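Local coordinates for protein 3-polyprenyl-4-hydroxybenzoate decarboxylase and related decarboxylases (Pelotomaculum thermopropionicum, PDB 6H6X) that binds prenylated FMN together with manganese and, as a UbiD-family enzyme of the HmfF type, probably decarboxylates aromatic acids, at residues Glu223-Glu228 against Val232-Gly237; Leu114-Ile119 against Thr276-Arg281; His333-Ile338 against Ile370-Pro375. The protein carries 8 engineered substitutions. All coordinates share one frame; numbering follows the deposited sequence.

From the N terminus, the chain first reaches 114-119, the end of a short helix. This segment finds its partner only after about 160 residues, at the far end of strand 264-280, where contact 2 closes a long loop. Contact 1 is nested inside that loop. It is a tight hairpin of strands 223-226 and 233-235 and belongs to the same Rift-related part of the chain. The two touch where Arg281 NH2 probably hydrogen bonds to Gly237 O. Contact 3 follows in series, in the C-terminal domain. It ties strand 333-338 to the loop before helix 375-385, with its centre about 40 Å from that of contact 1.

Contact 1: residues Glu223-Glu228 against Val232-Gly237; sequences ELVKCE and VEVPAG
Glu233 and Lys226 form a non-hydrogen-bonded pair in a beta hairpin, and their side chains run side by side on one face of it. The Glu233 side chain starts with CB against Leu224 CD1 at 3.9 Å. Its CG lies 4.2 Å from Lys226 CD. The glutamate then bends at chi2 (76°), and its carboxylate turns alongside the lysine end. Glu233 OE2 takes Lys226 NZ at 2.9 Å on its anti lone pair, in a salt bridge. Lys226 is itself bent at chi2 and chi3, which brings NZ alongside the Glu233 carboxylate. The same NZ also pairs with Asp231. Glu233 OE1 forms salt bridges with Arg146 and Arg139, so both carboxylate oxygens of this buried group are engaged. With an alanine in place of Lys226, Glu233 OE2 and Asp231 would probably lose the cation they share, though Glu233 would keep its arginines. Val225 and Val234 share the other face, with Val225 CG1 meeting Val234 CG2 at 3.9 Å. Beyond the strand, Cys227 SG lies 3.5 Å from Val234 CG1. The backbones are joined as an antiparallel pair. Val225 and Val234 exchange two bonds, N to O, each 2.9 Å. Cys227 N reaches Val232 O at 3.0 Å. At the other end Ala236 N bonds to Glu223 O at 2.9 Å. This last bond is nearly straight at the hydrogen (172°), but the donor is tilted 31° from the carbonyl plane. Strand 223-226 is the middle of a three-stranded sheet, with strand 93-94 running parallel on its other side. Cys227, Val232 and Val234 pack on Ala187 of strand 184-190. Cys227 also touches Glu243, and Val234 touches Val241, both of strand 240-246. Val232 and Pro235 rest on Ile137 of strand 130-139.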
ATOM      1  N   GLU B 223      -8.344 -11.091  37.746  1.00 46.15           N
ATOM      2  CA  GLU B 223      -8.658 -12.084  38.768  1.00 46.59           C
ATOM      3  C   GLU B 223      -7.992 -13.404  38.407  1.00 41.45           C
ATOM      4  O   GLU B 223      -8.113 -13.850  37.273  1.00 41.84           O
ATOM      5  CB  GLU B 223     -10.178 -12.197  38.944  1.00 53.60           C
ATOM      6  CG  GLU B 223     -10.752 -10.882  39.487  1.00 55.62           C
ATOM      7  CD  GLU B 223     -12.252 -10.858  39.764  1.00 70.51           C
ATOM      8  OE1 GLU B 223     -12.952 -11.888  39.581  1.00 77.74           O
ATOM      9  OE2 GLU B 223     -12.745  -9.769  40.173  1.00 68.37           O
ATOM     10  N   LEU B 224      -7.222 -13.961  39.362  1.00 37.72           N
ATOM     11  CA  LEU B 224      -6.468 -15.145  39.205  1.00 36.94           C
ATOM     12  C   LEU B 224      -6.973 -16.204  40.138  1.00 42.13           C
ATOM     13  O   LEU B 224      -7.601 -15.907  41.153  1.00 48.88           O
ATOM     14  CB  LEU B 224      -5.013 -14.917  39.490  1.00 34.38           C
ATOM     15  CG  LEU B 224      -4.332 -13.876  38.647  1.00 39.03           C
ATOM     16  CD1 LEU B 224      -2.836 -13.821  39.042  1.00 40.22           C
ATOM     17  CD2 LEU B 224      -4.495 -14.157  37.167  1.00 40.47           C
ATOM     18  N   VAL B 225      -6.667 -17.447  39.785  1.00 40.35           N
ATOM     19  CA  VAL B 225      -6.976 -18.602  40.593  1.00 44.84           C
ATOM     20  C   VAL B 225      -5.790 -19.572  40.565  1.00 41.20           C
ATOM     21  O   VAL B 225      -4.995 -19.562  39.617  1.00 43.62           O
ATOM     22  CB  VAL B 225      -8.307 -19.226  40.115  1.00 50.52           C
ATOM     23  CG1 VAL B 225      -8.196 -19.675  38.652  1.00 53.57           C
ATOM     24  CG2 VAL B 225      -8.671 -20.406  40.997  1.00 59.43           C
ATOM     25  N   LYS B 226      -5.639 -20.378  41.610  1.00 43.72           N
ATOM     26  CA  LYS B 226      -4.553 -21.357  41.688  1.00 47.41           C
ATOM     27  C   LYS B 226      -4.867 -22.526  40.795  1.00 48.80           C
ATOM     28  O   LYS B 226      -6.029 -22.916  40.684  1.00 44.06           O
ATOM     29  CB  LYS B 226      -4.396 -21.942  43.100  1.00 52.25           C
ATOM     30  CG  LYS B 226      -3.950 -21.006  44.184  1.00 64.57           C
ATOM     31  CD  LYS B 226      -2.587 -20.369  43.976  1.00 63.11           C
ATOM     32  CE  LYS B 226      -1.475 -21.327  44.212  1.00 78.56           C
ATOM     33  NZ  LYS B 226      -0.201 -20.528  44.276  1.00 84.37           N
ATOM     34  N   CYS B 227      -3.821 -23.100  40.217  1.00 48.66           N
ATOM     35  CA  CYS B 227      -3.910 -24.335  39.428  1.00 62.60           C
ATOM     36  C   CYS B 227      -4.091 -25.548  40.313  1.00 62.08           C
ATOM     37  O   CYS B 227      -3.740 -25.533  41.480  1.00 69.11           O
ATOM     38  CB  CYS B 227      -2.634 -24.500  38.595  1.00 66.67           C
ATOM     39  SG  CYS B 227      -2.614 -23.351  37.184  1.00 66.02           S
ATOM     40  N   GLU B 228      -4.626 -26.607  39.735  1.00 65.18           N
ATOM     41  CA  GLU B 228      -4.849 -27.880  40.447  1.00 67.12           C
ATOM     42  C   GLU B 228      -3.566 -28.623  40.789  1.00 64.10           C
ATOM     43  O   GLU B 228      -3.417 -29.077  41.913  1.00 68.59           O
ATOM     44  CB  GLU B 228      -5.720 -28.830  39.608  1.00 69.79           C
ATOM     45  CG  GLU B 228      -7.114 -28.311  39.267  1.00 74.84           C
ATOM     46  CD  GLU B 228      -7.976 -28.081  40.488  1.00 83.67           C
ATOM     47  OE1 GLU B 228      -8.167 -29.046  41.266  1.00 82.57           O
ATOM     48  OE2 GLU B 228      -8.460 -26.934  40.666  1.00 89.92           O
ATOM     49  N   VAL B 232       1.103 -22.448  40.351  1.00 54.12           N
ATOM     50  CA  VAL B 232       1.077 -21.374  39.373  1.00 48.83           C
ATOM     51  C   VAL B 232      -0.336 -20.792  39.450  1.00 46.01           C
ATOM     52  O   VAL B 232      -1.276 -21.480  39.822  1.00 47.46           O
ATOM     53  CB  VAL B 232       1.300 -21.937  37.937  1.00 51.26           C
ATOM     54  CG1 VAL B 232       1.479 -20.829  36.938  1.00 45.86           C
ATOM     55  CG2 VAL B 232       2.504 -22.879  37.871  1.00 54.38           C
ATOM     56  N   GLU B 233      -0.477 -19.534  39.059  1.00 41.76           N
ATOM     57  CA  GLU B 233      -1.746 -18.821  39.034  1.00 47.63           C
ATOM     58  C   GLU B 233      -2.168 -18.582  37.569  1.00 47.60           C
ATOM     59  O   GLU B 233      -1.299 -18.378  36.699  1.00 44.46           O
ATOM     60  CB  GLU B 233      -1.593 -17.474  39.770  1.00 56.35           C
ATOM     61  CG  GLU B 233      -1.131 -17.582  41.231  1.00 63.69           C
ATOM     62  CD  GLU B 233       0.366 -17.889  41.384  1.00 80.55           C
ATOM     63  OE1 GLU B 233       1.232 -17.226  40.722  1.00 96.56           O
ATOM     64  OE2 GLU B 233       0.698 -18.828  42.133  1.00 83.23           O
ATOM     65  N   VAL B 234      -3.476 -18.655  37.291  1.00 43.30           N
ATOM     66  CA  VAL B 234      -4.010 -18.489  35.922  1.00 43.55           C
ATOM     67  C   VAL B 234      -5.229 -17.589  35.961  1.00 40.07           C
ATOM     68  O   VAL B 234      -5.846 -17.506  36.990  1.00 38.90           O
ATOM     69  CB  VAL B 234      -4.393 -19.812  35.246  1.00 46.17           C
ATOM     70  CG1 VAL B 234      -3.165 -20.697  35.047  1.00 47.65           C
ATOM     71  CG2 VAL B 234      -5.473 -20.556  36.007  1.00 49.98           C
ATOM     72  N   PRO B 235      -5.552 -16.885  34.857  1.00 39.16           N
ATOM     73  CA  PRO B 235      -6.756 -16.025  34.863  1.00 40.29           C
ATOM     74  C   PRO B 235      -8.039 -16.827  35.086  1.00 44.03           C
ATOM     75  O   PRO B 235      -8.263 -17.831  34.436  1.00 43.52           O
ATOM     76  CB  PRO B 235      -6.734 -15.377  33.493  1.00 39.65           C
ATOM     77  CG  PRO B 235      -5.313 -15.415  33.085  1.00 40.50           C
ATOM     78  CD  PRO B 235      -4.782 -16.722  33.610  1.00 38.90           C
ATOM     79  N   ALA B 236      -8.806 -16.419  36.086  1.00 50.15           N
ATOM     80  CA  ALA B 236     -10.034 -17.126  36.524  1.00 43.34           C
ATOM     81  C   ALA B 236     -11.040 -17.246  35.406  1.00 39.94           C
ATOM     82  O   ALA B 236     -11.741 -18.264  35.287  1.00 40.60           O
ATOM     83  CB  ALA B 236     -10.688 -16.380  37.708  1.00 41.57           C
ATOM     84  N   GLY B 237     -11.137 -16.185  34.609  1.00 36.47           N
ATOM     85  CA  GLY B 237     -12.054 -16.130  33.491  1.00 39.59           C
ATOM     86  C   GLY B 237     -11.577 -16.739  32.164  1.00 41.72           C
ATOM     87  O   GLY B 237     -12.272 -16.608  31.202  1.00 37.59           O
TER

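Contact 2: residues Leu114-Ile119 against Thr276-Arg281; sequences LKMLPI and TAVTHR
Met116 reaches Val278 and His280 through a chain that is straight at first and bent at its end. Its CG lies beside the backbone N (chi1 -62°), chi2 is extended, and the turn at chi3 (58°) swings the CE methyl onto the strand. Val278 answers with CG1. The two side chains meet tip to tip, Met116 CE to Val278 CG1 at 3.4 Å. That is tighter than usual for two carbons. The same methyl, Met116 CE, also stands 4.1 Å from Val278 CB. His280 has its CG between its backbone N and carbonyl carbon (chi1 62°), which stands the imidazole up beside the methionine. Met116 CE comes to the ring obliquely. This methyl carbon, Met116 CE, lies 3.9 Å from His280 CD2 and 4.2 Å from His280 NE2. On the far side of the ring, His280 ND1 points to Arg281 O. Their modelled separation is very short, so its exact length is doubtful. Val278 and His280 alternate along strand 264-280 with Thr279, whose CB points away from the helix end and whose OG1 bonds to Val102 O. Strand 105-107 runs beside them, and its Ile107 touches both Met116 and His280. Met116 is the last residue of helix 113-116, and the chain leaves the helix at Leu117. Leu114 O of the same helix end bonds to Tyr52 OH. No hydrogen bond or salt bridge crosses from 114-119 to 276-281. One methyl group makes all the close approaches, so between these two segments the contact is van der Waals only, and no hydrogen bond between them sets the direction of the methyl.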
ATOM      1  N   LEU B 114      -5.737 -33.470  21.671  1.00 65.37           N
ATOM      2  CA  LEU B 114      -6.408 -33.502  20.363  1.00 71.24           C
ATOM      3  C   LEU B 114      -7.830 -34.026  20.354  1.00 74.16           C
ATOM      4  O   LEU B 114      -8.606 -33.624  19.475  1.00 78.33           O
ATOM      5  CB  LEU B 114      -5.603 -34.267  19.304  1.00 72.83           C
ATOM      6  CG  LEU B 114      -4.730 -33.452  18.341  1.00 81.19           C
ATOM      7  CD1 LEU B 114      -4.346 -34.314  17.129  1.00 84.59           C
ATOM      8  CD2 LEU B 114      -5.398 -32.162  17.850  1.00 83.62           C
ATOM      9  N   LYS B 115      -8.182 -34.911  21.284  1.00 74.44           N
ATOM     10  CA  LYS B 115      -9.584 -35.340  21.409  1.00 78.17           C
ATOM     11  C   LYS B 115     -10.456 -34.236  21.996  1.00 78.51           C
ATOM     12  O   LYS B 115     -11.594 -34.070  21.566  1.00 77.96           O
ATOM     13  CB  LYS B 115      -9.745 -36.619  22.256  1.00 95.41           C
ATOM     14  CG  LYS B 115      -9.442 -37.930  21.524  1.00110.73           C
ATOM     15  CD  LYS B 115     -10.529 -38.998  21.718  1.00120.99           C
ATOM     16  CE  LYS B 115     -10.643 -39.496  23.157  1.00125.33           C
ATOM     17  NZ  LYS B 115      -9.494 -40.339  23.611  1.00126.71           N
ATOM     18  N   MET B 116      -9.946 -33.490  22.981  1.00 78.53           N
ATOM     19  CA  MET B 116     -10.765 -32.454  23.635  1.00 74.33           C
ATOM     20  C   MET B 116     -10.897 -31.171  22.834  1.00 65.37           C
ATOM     21  O   MET B 116     -11.953 -30.512  22.857  1.00 54.15           O
ATOM     22  CB  MET B 116     -10.162 -32.069  24.973  1.00 81.92           C
ATOM     23  CG  MET B 116     -10.070 -33.180  25.994  1.00 86.63           C
ATOM     24  SD  MET B 116      -9.098 -32.619  27.395  1.00101.78           S
ATOM     25  CE  MET B 116     -10.074 -31.209  27.855  1.00 89.91           C
ATOM     26  N   LEU B 117      -9.823 -30.799  22.139  1.00 58.71           N
ATOM     27  CA  LEU B 117      -9.709 -29.430  21.637  1.00 58.68           C
ATOM     28  C   LEU B 117      -9.435 -29.384  20.140  1.00 55.00           C
ATOM     29  O   LEU B 117      -8.580 -30.128  19.606  1.00 53.26           O
ATOM     30  CB  LEU B 117      -8.587 -28.717  22.355  1.00 63.10           C
ATOM     31  CG  LEU B 117      -8.701 -28.635  23.884  1.00 60.44           C
ATOM     32  CD1 LEU B 117      -7.484 -27.918  24.426  1.00 59.05           C
ATOM     33  CD2 LEU B 117      -9.996 -27.953  24.323  1.00 57.18           C
ATOM     34  N   PRO B 118     -10.142 -28.492  19.453  1.00 46.07           N
ATOM     35  CA  PRO B 118     -10.006 -28.348  18.018  1.00 47.95           C
ATOM     36  C   PRO B 118      -8.734 -27.547  17.650  1.00 43.87           C
ATOM     37  O   PRO B 118      -8.825 -26.475  17.133  1.00 48.90           O
ATOM     38  CB  PRO B 118     -11.268 -27.582  17.650  1.00 50.21           C
ATOM     39  CG  PRO B 118     -11.504 -26.699  18.847  1.00 49.12           C
ATOM     40  CD  PRO B 118     -11.135 -27.558  20.011  1.00 49.92           C
ATOM     41  N   ILE B 119      -7.573 -28.122  17.890  1.00 41.64           N
ATOM     42  CA  ILE B 119      -6.343 -27.429  17.697  1.00 48.91           C
ATOM     43  C   ILE B 119      -6.041 -27.502  16.212  1.00 55.07           C
ATOM     44  O   ILE B 119      -5.807 -28.590  15.704  1.00 51.15           O
ATOM     45  CB  ILE B 119      -5.217 -28.046  18.521  1.00 50.04           C
ATOM     46  CG1 ILE B 119      -5.587 -27.978  19.999  1.00 49.36           C
ATOM     47  CG2 ILE B 119      -3.885 -27.350  18.259  1.00 51.70           C
ATOM     48  CD1 ILE B 119      -4.729 -28.812  20.876  1.00 51.02           C
ATOM     49  N   THR B 276      -0.229 -32.277  32.909  1.00 71.35           N
ATOM     50  CA  THR B 276      -0.736 -32.948  34.103  1.00 63.82           C
ATOM     51  C   THR B 276      -2.198 -32.639  34.417  1.00 61.27           C
ATOM     52  O   THR B 276      -2.786 -33.296  35.261  1.00 66.63           O
ATOM     53  CB  THR B 276       0.132 -32.615  35.312  1.00 66.63           C
ATOM     54  OG1 THR B 276       0.138 -31.201  35.545  1.00 77.74           O
ATOM     55  CG2 THR B 276       1.581 -33.079  35.060  1.00 69.32           C
ATOM     56  N   ALA B 277      -2.799 -31.680  33.714  1.00 56.02           N
ATOM     57  CA  ALA B 277      -4.210 -31.403  33.855  1.00 46.38           C
ATOM     58  C   ALA B 277      -4.691 -30.369  32.854  1.00 49.27           C
ATOM     59  O   ALA B 277      -3.912 -29.582  32.353  1.00 54.62           O
ATOM     60  CB  ALA B 277      -4.513 -30.899  35.273  1.00 55.01           C
ATOM     61  N   VAL B 278      -5.998 -30.352  32.636  1.00 48.02           N
ATOM     62  CA  VAL B 278      -6.659 -29.437  31.783  1.00 47.09           C
ATOM     63  C   VAL B 278      -7.901 -29.016  32.506  1.00 47.37           C
ATOM     64  O   VAL B 278      -8.612 -29.860  32.944  1.00 51.02           O
ATOM     65  CB  VAL B 278      -7.121 -30.101  30.456  1.00 52.06           C
ATOM     66  CG1 VAL B 278      -8.010 -29.155  29.653  1.00 52.76           C
ATOM     67  CG2 VAL B 278      -5.928 -30.542  29.623  1.00 56.14           C
ATOM     68  N   THR B 279      -8.191 -27.714  32.590  1.00 49.66           N
ATOM     69  CA  THR B 279      -9.472 -27.233  33.123  1.00 47.82           C
ATOM     70  C   THR B 279     -10.054 -26.264  32.151  1.00 44.40           C
ATOM     71  O   THR B 279      -9.336 -25.562  31.425  1.00 56.63           O
ATOM     72  CB  THR B 279      -9.353 -26.558  34.545  1.00 50.05           C
ATOM     73  OG1 THR B 279      -8.817 -25.232  34.447  1.00 53.61           O
ATOM     74  CG2 THR B 279      -8.430 -27.350  35.467  1.00 53.71           C
ATOM     75  N   HIS B 280     -11.368 -26.192  32.125  1.00 43.61           N
ATOM     76  CA  HIS B 280     -12.017 -25.316  31.203  1.00 45.29           C
ATOM     77  C   HIS B 280     -13.372 -24.921  31.648  1.00 45.32           C
ATOM     78  O   HIS B 280     -13.964 -25.568  32.497  1.00 53.62           O
ATOM     79  CB  HIS B 280     -12.033 -25.902  29.765  1.00 51.59           C
ATOM     80  CG  HIS B 280     -12.773 -27.184  29.604  1.00 50.58           C
ATOM     81  ND1 HIS B 280     -14.140 -27.241  29.412  1.00 48.74           N
ATOM     82  CD2 HIS B 280     -12.329 -28.461  29.562  1.00 55.55           C
ATOM     83  CE1 HIS B 280     -14.504 -28.513  29.283  1.00 57.92           C
ATOM     84  NE2 HIS B 280     -13.421 -29.273  29.389  1.00 56.20           N
ATOM     85  N   ARG B 281     -13.852 -23.819  31.089  1.00 40.07           N
ATOM     86  CA  ARG B 281     -15.249 -23.509  31.147  1.00 43.55           C
ATOM     87  C   ARG B 281     -16.107 -24.622  30.523  1.00 58.45           C
ATOM     88  O   ARG B 281     -15.703 -25.364  29.561  1.00 46.80           O
ATOM     89  CB  ARG B 281     -15.570 -22.255  30.364  1.00 44.46           C
ATOM     90  CG  ARG B 281     -15.133 -20.973  31.001  1.00 48.90           C
ATOM     91  CD  ARG B 281     -15.538 -19.847  30.123  1.00 44.36           C
ATOM     92  NE  ARG B 281     -15.051 -18.591  30.615  1.00 48.13           N
ATOM     93  CZ  ARG B 281     -15.802 -17.565  31.053  1.00 55.12           C
ATOM     94  NH1 ARG B 281     -17.125 -17.607  31.088  1.00 56.13           N
ATOM     95  NH2 ARG B 281     -15.200 -16.450  31.484  1.00 54.48           N
TER

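Contact 3: residues His333-Ile338 against Ile370-Pro375; sequences HAVISI and INIFDP
An Asx turn and a type I turn, both starting at Asn371, carry Ile372 onto strand 333-338 just before helix 375-385 of the C-terminal domain. Ile372 meets Val335 and Ser337, two residues whose side chains leave the same face of the strand. Val335 CG1, anti to its backbone N (chi1 -176°), lies 3.5 Å from Ile372 CG2 and 3.6 Å from Ile372 CB. The two side chains lie alongside with their ends running opposite ways. Ile372 CG2 also reaches Ser337 CB at 3.8 Å. The far end of the isoleucine, Ile372 CD1, sits 3.8 Å from Val335 O. The Phe373 ring stands over Ile372 CG1, which lies nearer the edge of the ring than its centre. Phe373 N bonds to Asn371 OD1 at 3.1 Å, from above the carbonyl plane of the amide (51° out of it), and Asp374 N bonds to Asn371 O. Val335 also packs on Val378 of helix 375-385, and Ile372 on Val366 of strand 362-367. No hydrogen bond crosses the contact; it is carbon packing, with CD1 against one backbone oxygen. The turn's own bonds shape the loop, and both this packing and the bond from Ile372 O to His323 join it to the sheet.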
ATOM      1  N   HIS B 333      10.794  -2.913   9.868  1.00 26.11           N
ATOM      2  CA  HIS B 333      10.668  -1.614   9.280  1.00 26.98           C
ATOM      3  C   HIS B 333       9.978  -0.586  10.191  1.00 31.16           C
ATOM      4  O   HIS B 333       8.840  -0.826  10.616  1.00 33.68           O
ATOM      5  CB  HIS B 333       9.844  -1.735   7.996  1.00 27.87           C
ATOM      6  CG  HIS B 333      10.593  -2.279   6.847  1.00 28.91           C
ATOM      7  ND1 HIS B 333      10.132  -2.173   5.556  1.00 29.40           N
ATOM      8  CD2 HIS B 333      11.784  -2.934   6.792  1.00 29.29           C
ATOM      9  CE1 HIS B 333      11.014  -2.766   4.758  1.00 31.17           C
ATOM     10  NE2 HIS B 333      12.021  -3.226   5.486  1.00 25.44           N
ATOM     11  N   ALA B 334      10.616   0.568  10.403  1.00 29.27           N
ATOM     12  CA  ALA B 334      10.055   1.655  11.193  1.00 26.06           C
ATOM     13  C   ALA B 334       9.871   2.952  10.401  1.00 31.20           C
ATOM     14  O   ALA B 334      10.699   3.294   9.540  1.00 33.05           O
ATOM     15  CB  ALA B 334      10.875   1.863  12.413  1.00 28.92           C
ATOM     16  N   VAL B 335       8.709   3.586  10.577  1.00 28.36           N
ATOM     17  CA  VAL B 335       8.434   4.909  10.076  1.00 30.77           C
ATOM     18  C   VAL B 335       8.257   5.845  11.286  1.00 31.25           C
ATOM     19  O   VAL B 335       7.533   5.513  12.234  1.00 38.36           O
ATOM     20  CB  VAL B 335       7.208   4.960   9.145  1.00 31.09           C
ATOM     21  CG1 VAL B 335       7.008   6.341   8.566  1.00 31.09           C
ATOM     22  CG2 VAL B 335       7.357   4.002   7.981  1.00 31.79           C
ATOM     23  N   ILE B 336       8.961   6.991  11.286  1.00 30.13           N
ATOM     24  CA  ILE B 336       9.023   7.913  12.427  1.00 33.52           C
ATOM     25  C   ILE B 336       8.634   9.272  11.925  1.00 34.71           C
ATOM     26  O   ILE B 336       9.216   9.719  10.966  1.00 38.74           O
ATOM     27  CB  ILE B 336      10.424   7.955  13.060  1.00 35.13           C
ATOM     28  CG1 ILE B 336      10.779   6.568  13.555  1.00 36.17           C
ATOM     29  CG2 ILE B 336      10.480   8.905  14.267  1.00 34.38           C
ATOM     30  CD1 ILE B 336      12.161   6.443  14.056  1.00 37.89           C
ATOM     31  N   SER B 337       7.604   9.882  12.506  1.00 36.64           N
ATOM     32  CA  SER B 337       7.241  11.286  12.196  1.00 40.34           C
ATOM     33  C   SER B 337       7.817  12.203  13.269  1.00 40.35           C
ATOM     34  O   SER B 337       7.761  11.896  14.447  1.00 38.65           O
ATOM     35  CB  SER B 337       5.723  11.486  12.108  1.00 37.88           C
ATOM     36  OG  SER B 337       5.181  11.217  13.344  1.00 46.82           O
ATOM     37  N   ILE B 338       8.452  13.284  12.848  1.00 43.18           N
ATOM     38  CA  ILE B 338       8.940  14.313  13.764  1.00 43.22           C
ATOM     39  C   ILE B 338       8.432  15.686  13.363  1.00 42.18           C
ATOM     40  O   ILE B 338       8.122  15.931  12.213  1.00 40.60           O
ATOM     41  CB  ILE B 338      10.463  14.349  13.814  1.00 45.40           C
ATOM     42  CG1 ILE B 338      11.098  14.647  12.451  1.00 46.34           C
ATOM     43  CG2 ILE B 338      11.020  13.066  14.417  1.00 46.19           C
ATOM     44  CD1 ILE B 338      12.617  14.715  12.582  1.00 44.47           C
ATOM     45  N   ILE B 370       2.853  13.972   7.495  1.00 45.83           N
ATOM     46  CA  ILE B 370       2.714  12.747   6.682  1.00 38.56           C
ATOM     47  C   ILE B 370       1.997  11.752   7.573  1.00 36.77           C
ATOM     48  O   ILE B 370       2.301  11.593   8.756  1.00 43.90           O
ATOM     49  CB  ILE B 370       4.079  12.202   6.211  1.00 36.64           C
ATOM     50  CG1 ILE B 370       4.784  13.200   5.280  1.00 33.51           C
ATOM     51  CG2 ILE B 370       3.919  10.839   5.544  1.00 38.88           C
ATOM     52  CD1 ILE B 370       4.041  13.516   3.979  1.00 37.36           C
ATOM     53  N   ASN B 371       0.983  11.115   7.040  1.00 36.37           N
ATOM     54  CA  ASN B 371       0.351  10.021   7.784  1.00 33.74           C
ATOM     55  C   ASN B 371       1.221   8.747   7.575  1.00 38.60           C
ATOM     56  O   ASN B 371       1.229   8.113   6.486  1.00 38.03           O
ATOM     57  CB  ASN B 371      -1.086   9.837   7.289  1.00 35.66           C
ATOM     58  CG  ASN B 371      -1.781   8.653   7.900  1.00 39.96           C
ATOM     59  OD1 ASN B 371      -1.303   8.028   8.865  1.00 41.58           O
ATOM     60  ND2 ASN B 371      -2.901   8.291   7.299  1.00 45.47           N
ATOM     61  N   ILE B 372       1.934   8.395   8.616  1.00 34.57           N
ATOM     62  CA  ILE B 372       2.852   7.302   8.603  1.00 36.53           C
ATOM     63  C   ILE B 372       2.216   5.937   8.566  1.00 41.18           C
ATOM     64  O   ILE B 372       2.932   4.948   8.272  1.00 39.66           O
ATOM     65  CB  ILE B 372       3.819   7.341   9.787  1.00 34.19           C
ATOM     66  CG1 ILE B 372       3.100   7.159  11.101  1.00 36.94           C
ATOM     67  CG2 ILE B 372       4.616   8.640   9.777  1.00 35.82           C
ATOM     68  CD1 ILE B 372       4.005   6.870  12.239  1.00 34.59           C
ATOM     69  N   PHE B 373       0.906   5.874   8.834  1.00 38.47           N
ATOM     70  CA  PHE B 373       0.145   4.627   8.737  1.00 46.04           C
ATOM     71  C   PHE B 373      -0.371   4.374   7.344  1.00 43.15           C
ATOM     72  O   PHE B 373      -0.996   3.339   7.125  1.00 50.51           O
ATOM     73  CB  PHE B 373      -1.027   4.599   9.740  1.00 46.04           C
ATOM     74  CG  PHE B 373      -0.571   4.783  11.142  1.00 45.02           C
ATOM     75  CD1 PHE B 373       0.057   3.748  11.783  1.00 42.15           C
ATOM     76  CD2 PHE B 373      -0.657   6.020  11.768  1.00 44.45           C
ATOM     77  CE1 PHE B 373       0.557   3.909  13.055  1.00 38.34           C
ATOM     78  CE2 PHE B 373      -0.140   6.191  13.026  1.00 42.13           C
ATOM     79  CZ  PHE B 373       0.451   5.128  13.683  1.00 41.80           C
ATOM     80  N   ASP B 374      -0.116   5.299   6.420  1.00 45.38           N
ATOM     81  CA  ASP B 374      -0.501   5.186   5.018  1.00 45.99           C
ATOM     82  C   ASP B 374       0.768   4.980   4.190  1.00 48.61           C
ATOM     83  O   ASP B 374       1.513   5.969   3.936  1.00 45.15           O
ATOM     84  CB  ASP B 374      -1.209   6.458   4.586  1.00 45.03           C
ATOM     85  CG  ASP B 374      -1.701   6.406   3.165  1.00 50.50           C
ATOM     86  OD1 ASP B 374      -1.235   5.535   2.378  1.00 55.62           O
ATOM     87  OD2 ASP B 374      -2.562   7.270   2.854  1.00 53.42           O
ATOM     88  N   PRO B 375       1.014   3.721   3.728  1.00 51.79           N
ATOM     89  CA  PRO B 375       2.297   3.449   3.010  1.00 49.40           C
ATOM     90  C   PRO B 375       2.461   4.293   1.742  1.00 39.22           C
ATOM     91  O   PRO B 375       3.561   4.626   1.400  1.00 37.11           O
ATOM     92  CB  PRO B 375       2.266   1.919   2.686  1.00 45.63           C
ATOM     93  CG  PRO B 375       0.952   1.408   3.217  1.00 51.05           C
ATOM     94  CD  PRO B 375       0.153   2.525   3.855  1.00 47.43           C
TER